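Side-chain contacts in amphiphysin (Drosophila melanogaster, PDB 1URU), which probably senses and binds curved membranes in endocytosis through the dimer formed by its coiled-coil BAR domain: residues N44-Q49 with P129-K134; N54-E59 with I119-Y124; E103-D108 with H219-K224. All blocks are in the same frame, centred on the assembly; numbering follows the deposited sequence.

All three contacts lie within one BAR domain, whose long helices 35-84, 92-156 and 172-239 alternate in direction as a coiled coil. Contacts 1 and 2 both join helix 35-84 to helix 92-156; their centres are 15 Å apart, and contact 2 is nested inside the loop that contact 1 closes. Contact 3 alternates along the chain with both and ties helix 92-156 to helix 172-239, its centre 24 Å from that of contact 2 and 39 Å from that of contact 1. Helix 92-156 takes part in all three, which together tie the chain's three helices into a bundle. Contacts 2 and 3 reach the second subunit, whereas contact 1 is packed within one chain.

Contact 1. Residues N44-Q49 with P129-K134; sequences NNFNRQ and PEMKKK
In the coiled-coil arm of the BAR domain, Phe46 on helix 35-84 inserts its ring against Met131 and Lys132 on helix 92-156. With CG anti to the backbone N (chi1 158°), the phenyl group is carried straight out across the gap between the helices, and a large flat ring is well suited to spanning it. Phe46 CE1 leads the approach, lying 3.4 Å from Met131 CG and 3.6 Å from Met131 CB. At the far end of the ring, Phe46 CZ stands 3.7 Å from the backbone N of Lys132, while Phe46 CE2 comes to 4.1 Å from Lys132 CB. The ring meets this helix surface obliquely, and the contact is purely van der Waals, with no hydrogen bond between the two segments. Met131, present as selenomethionine, offers its CB and CG to the ring; bends at its second and third torsions then turn the selenium away, so a flexible unbranched chain fits here. Lys132 behaves amphipathically: its CB lies by the phenyl ring, the two side chains crossing at about a right angle, and the extended chain beyond takes NZ outward at an exposed position. Pro129, whose nitrogen cannot donate to the preceding turn, marks a kink in helix 92-156 and touches Gln50. Helix 172-239 completes the surroundings, with Gln49 NE2 bonded to Leu196 O and Lys134 NZ in salt bridges to Glu188 and Glu192. An apolar ring between long helices, bordered by the aliphatic parts of a selenomethionine and a lysine, is the side-chain packing of an antiparallel helical coiled coil, here the BAR arm.

Contact 2. Residues N54-E59 with I119-Y124; sequences NRLQKE and IPLNTY
Gln57 NE2 donates to Asn122 OD1 between the helices, with an N-H...O angle of 161°. The modelled 2.5 Å from Gln57 NE2 to Asn122 OD1 is doubtfully short. The two amide planes are turned 54° from each other, and an extended glutamine reaches across to the shorter asparagine. On the helix of Asn122, Thr123 folds its hydroxyl back onto Ile119 O, which also accepts from the backbone N of Thr123; the hydroxyl comes from above the carbonyl plane. Beside the amide pair Leu121, CG anti to its backbone N (chi1 -179°), directs both methyls at helix 35-84: Leu121 CD1 meets Leu56 CD2 at 3.7 Å, and Leu121 CD2 lies 3.8 Å from Gln57 CA. With an alanine in place of Leu121 both methyls are gone, which would probably leave Leu56 and Gln57 CA without their apolar mate and remove part of the packing against Phe60 and Phe203. Leu56 also packs on Ser80 of the second subunit. The helix segments run at 147°, nearly antiparallel, so a buried leucine pair is flanked by an amide pair nearer solvent, which implies apolar adhesion with polar matching at its margin.

Contact 3. Residues E103-D108 with H219-K224; sequences ESLWAD and HNETAK
Leu105 is the first residue of 103-108 to meet 219-224, and it carries the contact with both of its methyls. Its CG lies anti to the carbonyl carbon (chi1 -66°), which sends the branched end across to the neighbouring helix. There both methyls rest against Glu221 CB, the distance from Leu105 CD2 to Glu221 CB being 3.6 Å, while Leu105 CD1 also comes within 3.5 Å of Thr222 N. Leu105 CD1 is 3.8 Å from Thr222 OG1, a hydroxyl that is hydrogen-bonded to Phe218 O in its own helix; with its polar need met there, threonine can sit buried beside a leucine. Glu221 likewise gives Leu105 only the base of its chain. Bent at its second torsion, it turns its carboxylate to Lys224 NZ, in a salt bridge of 3.2 Å from Lys224 NZ to Glu221 OE2, which is met on the syn side.

This is the seam between helices 92-156 and 172-239 of the BAR coiled coil, where it also borders the dimer: Thr222 packs on His219 of the second subunit. One residue further on, Trp106 turns its broad indole to the remaining helix, resting on Ala70, Gln71 and Ser74 of helix 35-84, and meets Phe218 edge-to-face. Its size lets a single side chain touch both other helices of the chain.

Contact 1. Residues N44-Q49 with P129-K134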
ATOM      1  N   ASN A  44       5.503  32.369 -16.997  1.00 51.81           N
ATOM      2  CA  ASN A  44       4.268  31.635 -16.760  1.00 51.97           C
ATOM      3  C   ASN A  44       4.534  30.179 -16.937  1.00 51.79           C
ATOM      4  O   ASN A  44       4.015  29.367 -16.192  1.00 52.64           O
ATOM      5  CB  ASN A  44       3.148  32.056 -17.697  1.00 51.90           C
ATOM      6  CG  ASN A  44       2.630  33.444 -17.394  1.00 53.48           C
ATOM      7  OD1 ASN A  44       3.120  34.140 -16.489  1.00 52.91           O
ATOM      8  ND2 ASN A  44       1.646  33.876 -18.177  1.00 55.70           N
ATOM      9  N   ASN A  45       5.365  29.870 -17.921  1.00 51.83           N
ATOM     10  CA  ASN A  45       5.743  28.506 -18.254  1.00 51.52           C
ATOM     11  C   ASN A  45       6.585  27.873 -17.174  1.00 51.18           C
ATOM     12  O   ASN A  45       6.538  26.685 -16.998  1.00 51.33           O
ATOM     13  CB  ASN A  45       6.560  28.483 -19.548  1.00 51.53           C
ATOM     14  CG  ASN A  45       5.718  28.684 -20.791  1.00 51.50           C
ATOM     15  OD1 ASN A  45       4.481  28.729 -20.735  1.00 50.02           O
ATOM     16  ND2 ASN A  45       6.395  28.826 -21.933  1.00 49.83           N
ATOM     17  N   PHE A  46       7.366  28.676 -16.471  1.00 51.00           N
ATOM     18  CA  PHE A  46       8.322  28.179 -15.499  1.00 51.02           C
ATOM     19  C   PHE A  46       7.618  27.932 -14.168  1.00 51.29           C
ATOM     20  O   PHE A  46       7.841  26.904 -13.511  1.00 51.00           O
ATOM     21  CB  PHE A  46       9.458  29.190 -15.332  1.00 50.93           C
ATOM     22  CG  PHE A  46      10.197  29.063 -14.038  1.00 51.43           C
ATOM     23  CD1 PHE A  46      11.205  28.138 -13.892  1.00 51.12           C
ATOM     24  CD2 PHE A  46       9.871  29.869 -12.957  1.00 52.28           C
ATOM     25  CE1 PHE A  46      11.880  28.027 -12.699  1.00 51.31           C
ATOM     26  CE2 PHE A  46      10.537  29.745 -11.771  1.00 52.11           C
ATOM     27  CZ  PHE A  46      11.547  28.817 -11.645  1.00 51.28           C
ATOM     28  N   ASN A  47       6.795  28.906 -13.776  1.00 51.30           N
ATOM     29  CA  ASN A  47       5.886  28.773 -12.655  1.00 51.35           C
ATOM     30  C   ASN A  47       5.046  27.507 -12.779  1.00 51.63           C
ATOM     31  O   ASN A  47       4.881  26.783 -11.805  1.00 51.46           O
ATOM     32  CB  ASN A  47       4.952  29.981 -12.582  1.00 51.48           C
ATOM     33  CG  ASN A  47       5.622  31.228 -12.045  1.00 50.70           C
ATOM     34  OD1 ASN A  47       6.654  31.182 -11.385  1.00 51.00           O
ATOM     35  ND2 ASN A  47       5.019  32.361 -12.330  1.00 51.08           N
ATOM     36  N   ARG A  48       4.532  27.252 -13.980  1.00 51.92           N
ATOM     37  CA  ARG A  48       3.724  26.059 -14.257  1.00 52.76           C
ATOM     38  C   ARG A  48       4.554  24.783 -14.268  1.00 52.33           C
ATOM     39  O   ARG A  48       4.074  23.720 -13.863  1.00 52.46           O
ATOM     40  CB  ARG A  48       2.989  26.178 -15.603  1.00 53.29           C
ATOM     41  CG  ARG A  48       1.605  26.857 -15.530  1.00 56.47           C
ATOM     42  CD  ARG A  48       0.924  27.181 -16.897  1.00 59.78           C
ATOM     43  NE  ARG A  48       1.851  27.061 -18.030  1.00 62.05           N
ATOM     44  CZ  ARG A  48       2.057  25.961 -18.751  1.00 62.66           C
ATOM     45  NH1 ARG A  48       1.387  24.838 -18.499  1.00 64.53           N
ATOM     46  NH2 ARG A  48       2.954  25.977 -19.727  1.00 61.73           N
ATOM     47  N   GLN A  49       5.789  24.887 -14.757  1.00 51.83           N
ATOM     48  CA  GLN A  49       6.706  23.744 -14.793  1.00 51.33           C
ATOM     49  C   GLN A  49       7.068  23.371 -13.350  1.00 51.43           C
ATOM     50  O   GLN A  49       7.071  22.198 -13.004  1.00 51.31           O
ATOM     51  CB  GLN A  49       7.961  24.071 -15.614  1.00 50.66           C
ATOM     52  CG  GLN A  49       8.923  22.915 -15.815  1.00 49.42           C
ATOM     53  CD  GLN A  49      10.190  23.294 -16.592  1.00 47.29           C
ATOM     54  OE1 GLN A  49      10.455  24.464 -16.837  1.00 46.73           O
ATOM     55  NE2 GLN A  49      10.960  22.296 -16.988  1.00 44.89           N
ATOM     56  N   PRO A 129      13.727  26.199  -7.401  1.00 57.02           N
ATOM     57  CA  PRO A 129      13.929  27.274  -6.411  1.00 57.17           C
ATOM     58  C   PRO A 129      15.138  28.192  -6.653  1.00 57.06           C
ATOM     59  O   PRO A 129      15.032  29.369  -6.353  1.00 56.50           O
ATOM     60  CB  PRO A 129      14.041  26.521  -5.073  1.00 57.06           C
ATOM     61  CG  PRO A 129      14.252  25.131  -5.415  1.00 57.28           C
ATOM     62  CD  PRO A 129      13.578  24.893  -6.744  1.00 57.35           C
ATOM     63  N   GLU A 130      16.235  27.676  -7.198  1.00 57.71           N
ATOM     64  CA  GLU A 130      17.445  28.490  -7.467  1.00 58.24           C
ATOM     65  C   GLU A 130      17.298  29.366  -8.745  1.00 56.97           C
ATOM     66  O   GLU A 130      17.936  30.402  -8.903  1.00 55.97           O
ATOM     67  CB  GLU A 130      18.666  27.547  -7.558  1.00 59.10           C
ATOM     68  CG  GLU A 130      20.050  28.192  -7.653  1.00 62.07           C
ATOM     69  CD  GLU A 130      21.172  27.136  -7.744  1.00 67.42           C
ATOM     70  OE1 GLU A 130      21.169  26.301  -8.700  1.00 68.95           O
ATOM     71  OE2 GLU A 130      22.057  27.118  -6.846  1.00 70.17           O
HETATM   72  N   MSE A 131      16.438  28.905  -9.647  1.00 56.27           N
HETATM   73  CA  MSE A 131      16.027  29.621 -10.840  1.00 54.82           C
HETATM   74  C   MSE A 131      15.082  30.717 -10.452  1.00 55.13           C
HETATM   75  O   MSE A 131      15.195  31.815 -10.939  1.00 55.49           O
HETATM   76  CB  MSE A 131      15.326  28.662 -11.802  1.00 53.93           C
HETATM   77  CG  MSE A 131      15.037  29.225 -13.203  1.00 53.83           C
HETATM   78 SE   MSE A 131      16.645  30.040 -14.241  1.00 45.70          SE
HETATM   79  CE  MSE A 131      17.484  28.488 -14.791  1.00 44.89           C
ATOM     80  N   LYS A 132      14.146  30.429  -9.557  1.00 56.20           N
ATOM     81  CA  LYS A 132      13.203  31.443  -9.053  1.00 56.67           C
ATOM     82  C   LYS A 132      14.001  32.544  -8.354  1.00 56.95           C
ATOM     83  O   LYS A 132      13.742  33.718  -8.526  1.00 56.66           O
ATOM     84  CB  LYS A 132      12.172  30.791  -8.104  1.00 56.76           C
ATOM     85  CG  LYS A 132      11.075  31.699  -7.563  1.00 57.28           C
ATOM     86  CD  LYS A 132       9.931  30.893  -6.924  1.00 59.02           C
ATOM     87  CE  LYS A 132       8.667  31.752  -6.660  1.00 59.77           C
ATOM     88  NZ  LYS A 132       7.619  31.040  -5.858  1.00 59.31           N
ATOM     89  N   LYS A 133      15.007  32.157  -7.591  1.00 57.78           N
ATOM     90  CA  LYS A 133      15.870  33.128  -6.944  1.00 58.68           C
ATOM     91  C   LYS A 133      16.553  34.031  -7.970  1.00 58.27           C
ATOM     92  O   LYS A 133      16.641  35.250  -7.772  1.00 58.98           O
ATOM     93  CB  LYS A 133      16.920  32.422  -6.085  1.00 59.59           C
ATOM     94  CG  LYS A 133      17.503  33.320  -5.001  1.00 63.10           C
ATOM     95  CD  LYS A 133      18.417  32.565  -4.016  1.00 66.14           C
ATOM     96  CE  LYS A 133      19.419  33.540  -3.330  1.00 67.58           C
ATOM     97  NZ  LYS A 133      19.936  33.008  -2.024  1.00 68.48           N
ATOM     98  N   LYS A 134      17.019  33.443  -9.072  1.00 57.18           N
ATOM     99  CA  LYS A 134      17.634  34.227 -10.128  1.00 56.19           C
ATOM    100  C   LYS A 134      16.639  35.156 -10.811  1.00 56.44           C
ATOM    101  O   LYS A 134      16.984  36.268 -11.176  1.00 55.93           O
ATOM    102  CB  LYS A 134      18.276  33.334 -11.161  1.00 55.72           C
ATOM    103  CG  LYS A 134      19.252  34.054 -12.044  1.00 54.08           C
ATOM    104  CD  LYS A 134      19.942  33.068 -12.941  1.00 54.05           C
ATOM    105  CE  LYS A 134      20.945  33.728 -13.862  1.00 53.55           C
ATOM    106  NZ  LYS A 134      22.023  32.759 -14.192  1.00 53.27           N
TER

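Contact 2. Residues N54-E59 with I119-Y124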
ATOM      1  N   ASN A  54       6.663  19.930  -8.411  1.00 49.62           N
ATOM      2  CA  ASN A  54       6.433  19.897  -6.961  1.00 49.51           C
ATOM      3  C   ASN A  54       5.278  18.954  -6.610  1.00 49.66           C
ATOM      4  O   ASN A  54       5.338  18.185  -5.621  1.00 49.69           O
ATOM      5  CB  ASN A  54       6.135  21.301  -6.436  1.00 49.44           C
ATOM      6  CG  ASN A  54       7.392  22.181  -6.341  1.00 49.20           C
ATOM      7  OD1 ASN A  54       7.306  23.356  -6.030  1.00 47.62           O
ATOM      8  ND2 ASN A  54       8.547  21.602  -6.591  1.00 48.98           N
ATOM      9  N   ARG A  55       4.246  18.999  -7.448  1.00 48.99           N
ATOM     10  CA  ARG A  55       3.120  18.100  -7.321  1.00 48.59           C
ATOM     11  C   ARG A  55       3.546  16.643  -7.597  1.00 48.21           C
ATOM     12  O   ARG A  55       3.086  15.721  -6.918  1.00 48.71           O
ATOM     13  CB  ARG A  55       1.993  18.536  -8.261  1.00 48.48           C
ATOM     14  CG  ARG A  55       0.871  17.556  -8.401  1.00 48.91           C
ATOM     15  CD  ARG A  55      -0.190  17.967  -9.409  1.00 51.87           C
ATOM     16  NE  ARG A  55      -1.349  17.083  -9.355  1.00 54.00           N
ATOM     17  CZ  ARG A  55      -2.424  17.164 -10.136  1.00 55.77           C
ATOM     18  NH1 ARG A  55      -2.537  18.117 -11.056  1.00 56.64           N
ATOM     19  NH2 ARG A  55      -3.400  16.273  -9.984  1.00 56.47           N
ATOM     20  N   LEU A  56       4.407  16.418  -8.583  1.00 47.14           N
ATOM     21  CA  LEU A  56       4.797  15.054  -8.916  1.00 46.38           C
ATOM     22  C   LEU A  56       5.618  14.462  -7.777  1.00 45.89           C
ATOM     23  O   LEU A  56       5.433  13.310  -7.404  1.00 45.32           O
ATOM     24  CB  LEU A  56       5.594  15.011 -10.209  1.00 46.25           C
ATOM     25  CG  LEU A  56       5.860  13.617 -10.770  1.00 46.38           C
ATOM     26  CD1 LEU A  56       4.552  12.950 -11.137  1.00 47.36           C
ATOM     27  CD2 LEU A  56       6.789  13.715 -11.991  1.00 47.04           C
ATOM     28  N   GLN A  57       6.503  15.279  -7.221  1.00 45.62           N
ATOM     29  CA  GLN A  57       7.361  14.870  -6.119  1.00 45.96           C
ATOM     30  C   GLN A  57       6.522  14.583  -4.862  1.00 46.49           C
ATOM     31  O   GLN A  57       6.722  13.587  -4.197  1.00 46.52           O
ATOM     32  CB  GLN A  57       8.416  15.943  -5.857  1.00 45.59           C
ATOM     33  CG  GLN A  57       9.424  15.639  -4.788  1.00 44.20           C
ATOM     34  CD  GLN A  57      10.283  16.842  -4.462  1.00 44.74           C
ATOM     35  OE1 GLN A  57       9.773  17.956  -4.270  1.00 45.23           O
ATOM     36  NE2 GLN A  57      11.581  16.637  -4.413  1.00 44.40           N
ATOM     37  N   LYS A  58       5.565  15.447  -4.573  1.00 47.13           N
ATOM     38  CA  LYS A  58       4.624  15.235  -3.477  1.00 47.65           C
ATOM     39  C   LYS A  58       3.918  13.879  -3.615  1.00 47.02           C
ATOM     40  O   LYS A  58       4.084  13.005  -2.767  1.00 46.58           O
ATOM     41  CB  LYS A  58       3.604  16.386  -3.449  1.00 47.92           C
ATOM     42  CG  LYS A  58       2.672  16.377  -2.273  1.00 50.48           C
ATOM     43  CD  LYS A  58       1.299  16.994  -2.597  1.00 53.73           C
ATOM     44  CE  LYS A  58       0.462  17.215  -1.321  1.00 55.75           C
ATOM     45  NZ  LYS A  58       0.847  18.483  -0.605  1.00 57.60           N
ATOM     46  N   GLU A  59       3.167  13.702  -4.695  1.00 46.57           N
ATOM     47  CA  GLU A  59       2.401  12.477  -4.903  1.00 47.13           C
ATOM     48  C   GLU A  59       3.248  11.226  -4.938  1.00 46.67           C
ATOM     49  O   GLU A  59       2.834  10.191  -4.446  1.00 47.15           O
ATOM     50  CB  GLU A  59       1.595  12.533  -6.203  1.00 47.74           C
ATOM     51  CG  GLU A  59       0.631  13.706  -6.306  1.00 49.58           C
ATOM     52  CD  GLU A  59      -0.265  13.833  -5.092  1.00 51.98           C
ATOM     53  OE1 GLU A  59      -0.676  12.786  -4.520  1.00 51.52           O
ATOM     54  OE2 GLU A  59      -0.545  14.993  -4.717  1.00 55.89           O
ATOM     55  N   ILE A 119      15.300   9.914  -6.908  1.00 45.22           N
ATOM     56  CA  ILE A 119      16.415  10.873  -6.826  1.00 45.45           C
ATOM     57  C   ILE A 119      16.483  11.819  -8.044  1.00 45.95           C
ATOM     58  O   ILE A 119      16.648  13.023  -7.860  1.00 46.75           O
ATOM     59  CB  ILE A 119      17.799  10.175  -6.577  1.00 45.69           C
ATOM     60  CG1 ILE A 119      18.087  10.020  -5.088  1.00 46.57           C
ATOM     61  CG2 ILE A 119      18.953  10.990  -7.133  1.00 45.26           C
ATOM     62  CD1 ILE A 119      17.561   8.782  -4.522  1.00 48.03           C
ATOM     63  N   PRO A 120      16.408  11.319  -9.279  1.00 45.87           N
ATOM     64  CA  PRO A 120      16.282  12.226 -10.416  1.00 45.66           C
ATOM     65  C   PRO A 120      15.118  13.182 -10.259  1.00 45.77           C
ATOM     66  O   PRO A 120      15.218  14.307 -10.738  1.00 45.92           O
ATOM     67  CB  PRO A 120      16.070  11.273 -11.605  1.00 45.32           C
ATOM     68  CG  PRO A 120      16.791  10.094 -11.225  1.00 45.29           C
ATOM     69  CD  PRO A 120      16.529   9.920  -9.734  1.00 45.84           C
ATOM     70  N   LEU A 121      14.032  12.752  -9.615  1.00 45.94           N
ATOM     71  CA  LEU A 121      12.852  13.621  -9.461  1.00 45.71           C
ATOM     72  C   LEU A 121      13.129  14.753  -8.500  1.00 45.67           C
ATOM     73  O   LEU A 121      12.705  15.882  -8.741  1.00 45.15           O
ATOM     74  CB  LEU A 121      11.640  12.823  -9.006  1.00 45.43           C
ATOM     75  CG  LEU A 121      10.295  13.532  -8.807  1.00 45.24           C
ATOM     76  CD1 LEU A 121       9.873  14.387 -10.002  1.00 45.50           C
ATOM     77  CD2 LEU A 121       9.215  12.485  -8.445  1.00 42.14           C
ATOM     78  N   ASN A 122      13.858  14.429  -7.429  1.00 45.80           N
ATOM     79  CA  ASN A 122      14.240  15.390  -6.391  1.00 45.59           C
ATOM     80  C   ASN A 122      15.282  16.351  -6.936  1.00 45.54           C
ATOM     81  O   ASN A 122      15.288  17.514  -6.554  1.00 45.19           O
ATOM     82  CB  ASN A 122      14.789  14.691  -5.128  1.00 45.43           C
ATOM     83  CG  ASN A 122      13.703  13.997  -4.293  1.00 45.12           C
ATOM     84  OD1 ASN A 122      12.528  14.342  -4.333  1.00 43.05           O
ATOM     85  ND2 ASN A 122      14.117  13.010  -3.529  1.00 45.64           N
ATOM     86  N   THR A 123      16.133  15.866  -7.843  1.00 45.43           N
ATOM     87  CA  THR A 123      17.176  16.689  -8.471  1.00 45.86           C
ATOM     88  C   THR A 123      16.617  17.685  -9.510  1.00 45.99           C
ATOM     89  O   THR A 123      17.016  18.844  -9.560  1.00 46.04           O
ATOM     90  CB  THR A 123      18.224  15.779  -9.122  1.00 45.66           C
ATOM     91  OG1 THR A 123      19.001  15.146  -8.108  1.00 46.79           O
ATOM     92  CG2 THR A 123      19.244  16.560  -9.890  1.00 45.32           C
ATOM     93  N   TYR A 124      15.697  17.208 -10.330  1.00 46.22           N
ATOM     94  CA  TYR A 124      15.048  18.014 -11.339  1.00 46.72           C
ATOM     95  C   TYR A 124      14.164  19.025 -10.655  1.00 47.82           C
ATOM     96  O   TYR A 124      14.097  20.186 -11.055  1.00 48.00           O
ATOM     97  CB  TYR A 124      14.227  17.117 -12.263  1.00 46.27           C
ATOM     98  CG  TYR A 124      13.226  17.810 -13.158  1.00 45.15           C
ATOM     99  CD1 TYR A 124      13.619  18.423 -14.362  1.00 44.87           C
ATOM    100  CD2 TYR A 124      11.877  17.828 -12.819  1.00 43.20           C
ATOM    101  CE1 TYR A 124      12.672  19.057 -15.188  1.00 44.51           C
ATOM    102  CE2 TYR A 124      10.939  18.440 -13.623  1.00 43.96           C
ATOM    103  CZ  TYR A 124      11.322  19.043 -14.809  1.00 45.07           C
ATOM    104  OH  TYR A 124      10.331  19.609 -15.591  1.00 44.75           O
TER

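Contact 3. Residues E103-D108 with H219-K224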
ATOM      1  N   GLU A 103       9.120 -11.417  -0.780  1.00 51.40           N
ATOM      2  CA  GLU A 103       9.726 -10.406   0.080  1.00 51.18           C
ATOM      3  C   GLU A 103      10.776  -9.613  -0.675  1.00 50.36           C
ATOM      4  O   GLU A 103      10.916  -8.415  -0.467  1.00 50.69           O
ATOM      5  CB  GLU A 103      10.360 -11.037   1.331  1.00 51.57           C
ATOM      6  CG  GLU A 103       9.367 -11.370   2.443  1.00 52.92           C
ATOM      7  CD  GLU A 103      10.044 -11.818   3.737  1.00 55.76           C
ATOM      8  OE1 GLU A 103      11.008 -11.159   4.185  1.00 58.26           O
ATOM      9  OE2 GLU A 103       9.615 -12.837   4.319  1.00 58.09           O
ATOM     10  N   SER A 104      11.513 -10.300  -1.543  1.00 49.59           N
ATOM     11  CA  SER A 104      12.608  -9.714  -2.301  1.00 48.52           C
ATOM     12  C   SER A 104      12.152  -8.866  -3.458  1.00 47.82           C
ATOM     13  O   SER A 104      12.746  -7.843  -3.716  1.00 47.00           O
ATOM     14  CB  SER A 104      13.506 -10.816  -2.831  1.00 48.65           C
ATOM     15  OG  SER A 104      14.158 -11.440  -1.743  1.00 49.58           O
ATOM     16  N   LEU A 105      11.111  -9.293  -4.172  1.00 47.58           N
ATOM     17  CA  LEU A 105      10.562  -8.476  -5.253  1.00 47.17           C
ATOM     18  C   LEU A 105      10.040  -7.169  -4.677  1.00 47.16           C
ATOM     19  O   LEU A 105      10.262  -6.101  -5.246  1.00 46.18           O
ATOM     20  CB  LEU A 105       9.424  -9.172  -5.966  1.00 46.72           C
ATOM     21  CG  LEU A 105       9.793 -10.426  -6.735  1.00 47.52           C
ATOM     22  CD1 LEU A 105       8.529 -11.129  -7.194  1.00 46.45           C
ATOM     23  CD2 LEU A 105      10.659 -10.100  -7.925  1.00 49.10           C
ATOM     24  N   TRP A 106       9.336  -7.267  -3.555  1.00 46.98           N
ATOM     25  CA  TRP A 106       8.809  -6.085  -2.911  1.00 47.56           C
ATOM     26  C   TRP A 106       9.962  -5.167  -2.524  1.00 48.39           C
ATOM     27  O   TRP A 106       9.821  -3.948  -2.552  1.00 48.88           O
ATOM     28  CB  TRP A 106       8.001  -6.439  -1.659  1.00 47.46           C
ATOM     29  CG  TRP A 106       6.499  -6.685  -1.866  1.00 47.02           C
ATOM     30  CD1 TRP A 106       5.869  -7.903  -1.990  1.00 45.66           C
ATOM     31  CD2 TRP A 106       5.462  -5.696  -1.939  1.00 44.84           C
ATOM     32  NE1 TRP A 106       4.516  -7.721  -2.127  1.00 45.52           N
ATOM     33  CE2 TRP A 106       4.234  -6.382  -2.102  1.00 44.70           C
ATOM     34  CE3 TRP A 106       5.441  -4.294  -1.874  1.00 43.21           C
ATOM     35  CZ2 TRP A 106       2.999  -5.716  -2.196  1.00 44.26           C
ATOM     36  CZ3 TRP A 106       4.207  -3.631  -1.971  1.00 43.82           C
ATOM     37  CH2 TRP A 106       3.007  -4.345  -2.127  1.00 43.45           C
ATOM     38  N   ALA A 107      11.109  -5.736  -2.175  1.00 49.00           N
ATOM     39  CA  ALA A 107      12.255  -4.909  -1.819  1.00 49.78           C
ATOM     40  C   ALA A 107      13.011  -4.282  -3.015  1.00 50.34           C
ATOM     41  O   ALA A 107      13.509  -3.169  -2.866  1.00 50.45           O
ATOM     42  CB  ALA A 107      13.191  -5.671  -0.937  1.00 49.97           C
ATOM     43  N   ASP A 108      13.119  -4.969  -4.168  1.00 50.69           N
ATOM     44  CA  ASP A 108      13.672  -4.338  -5.378  1.00 51.03           C
ATOM     45  C   ASP A 108      12.767  -3.140  -5.671  1.00 50.54           C
ATOM     46  O   ASP A 108      13.238  -2.004  -5.728  1.00 50.72           O
ATOM     47  CB  ASP A 108      13.710  -5.232  -6.646  1.00 51.32           C
ATOM     48  CG  ASP A 108      14.261  -6.626  -6.396  1.00 54.12           C
ATOM     49  OD1 ASP A 108      15.009  -6.789  -5.411  1.00 56.04           O
ATOM     50  OD2 ASP A 108      13.999  -7.629  -7.140  1.00 57.14           O
ATOM     51  N   HIS A 219       5.320  -6.207 -10.908  1.00 47.21           N
ATOM     52  CA  HIS A 219       3.987  -6.750 -11.021  1.00 47.14           C
ATOM     53  C   HIS A 219       3.989  -8.090 -11.755  1.00 47.59           C
ATOM     54  O   HIS A 219       3.231  -8.982 -11.422  1.00 47.82           O
ATOM     55  CB  HIS A 219       3.067  -5.730 -11.688  1.00 46.96           C
ATOM     56  CG  HIS A 219       2.520  -4.716 -10.736  1.00 45.94           C
ATOM     57  ND1 HIS A 219       1.731  -5.062  -9.665  1.00 45.22           N
ATOM     58  CD2 HIS A 219       2.660  -3.369 -10.682  1.00 46.74           C
ATOM     59  CE1 HIS A 219       1.404  -3.971  -8.994  1.00 48.17           C
ATOM     60  NE2 HIS A 219       1.943  -2.926  -9.598  1.00 46.72           N
ATOM     61  N   ASN A 220       4.868  -8.226 -12.733  1.00 48.09           N
ATOM     62  CA  ASN A 220       4.912  -9.396 -13.583  1.00 48.55           C
ATOM     63  C   ASN A 220       5.609 -10.558 -12.883  1.00 49.22           C
ATOM     64  O   ASN A 220       5.197 -11.712 -13.013  1.00 49.09           O
ATOM     65  CB  ASN A 220       5.641  -9.060 -14.877  1.00 48.68           C
ATOM     66  CG  ASN A 220       5.852 -10.254 -15.745  1.00 48.68           C
ATOM     67  OD1 ASN A 220       6.974 -10.588 -16.071  1.00 48.72           O
ATOM     68  ND2 ASN A 220       4.764 -10.932 -16.107  1.00 51.05           N
ATOM     69  N   GLU A 221       6.671 -10.260 -12.142  1.00 49.67           N
ATOM     70  CA  GLU A 221       7.324 -11.292 -11.339  1.00 49.89           C
ATOM     71  C   GLU A 221       6.420 -11.694 -10.186  1.00 49.59           C
ATOM     72  O   GLU A 221       6.167 -12.867 -10.005  1.00 49.98           O
ATOM     73  CB  GLU A 221       8.698 -10.843 -10.824  1.00 50.12           C
ATOM     74  CG  GLU A 221       9.774 -10.622 -11.888  1.00 50.55           C
ATOM     75  CD  GLU A 221       9.850 -11.728 -12.917  1.00 50.54           C
ATOM     76  OE1 GLU A 221       9.797 -12.919 -12.542  1.00 49.80           O
ATOM     77  OE2 GLU A 221       9.939 -11.384 -14.117  1.00 52.12           O
ATOM     78  N   THR A 222       5.910 -10.729  -9.431  1.00 49.50           N
ATOM     79  CA  THR A 222       4.942 -11.032  -8.376  1.00 49.56           C
ATOM     80  C   THR A 222       3.776 -11.851  -8.930  1.00 49.87           C
ATOM     81  O   THR A 222       3.207 -12.647  -8.212  1.00 50.16           O
ATOM     82  CB  THR A 222       4.389  -9.741  -7.695  1.00 49.54           C
ATOM     83  OG1 THR A 222       5.424  -9.003  -7.052  1.00 47.98           O
ATOM     84  CG2 THR A 222       3.517 -10.087  -6.537  1.00 50.27           C
ATOM     85  N   ALA A 223       3.412 -11.673 -10.197  1.00 50.25           N
ATOM     86  CA  ALA A 223       2.315 -12.470 -10.765  1.00 50.83           C
ATOM     87  C   ALA A 223       2.697 -13.950 -10.903  1.00 51.25           C
ATOM     88  O   ALA A 223       1.953 -14.849 -10.492  1.00 50.89           O
ATOM     89  CB  ALA A 223       1.863 -11.911 -12.092  1.00 50.38           C
ATOM     90  N   LYS A 224       3.868 -14.182 -11.490  1.00 52.08           N
ATOM     91  CA  LYS A 224       4.468 -15.515 -11.575  1.00 52.58           C
ATOM     92  C   LYS A 224       4.516 -16.220 -10.214  1.00 51.80           C
ATOM     93  O   LYS A 224       4.374 -17.422 -10.154  1.00 52.30           O
ATOM     94  CB  LYS A 224       5.891 -15.445 -12.159  1.00 53.14           C
ATOM     95  CG  LYS A 224       5.966 -15.138 -13.656  1.00 55.58           C
ATOM     96  CD  LYS A 224       7.419 -15.204 -14.168  1.00 58.83           C
ATOM     97  CE  LYS A 224       7.607 -14.358 -15.441  1.00 61.30           C
ATOM     98  NZ  LYS A 224       9.051 -14.012 -15.691  1.00 62.43           N
TER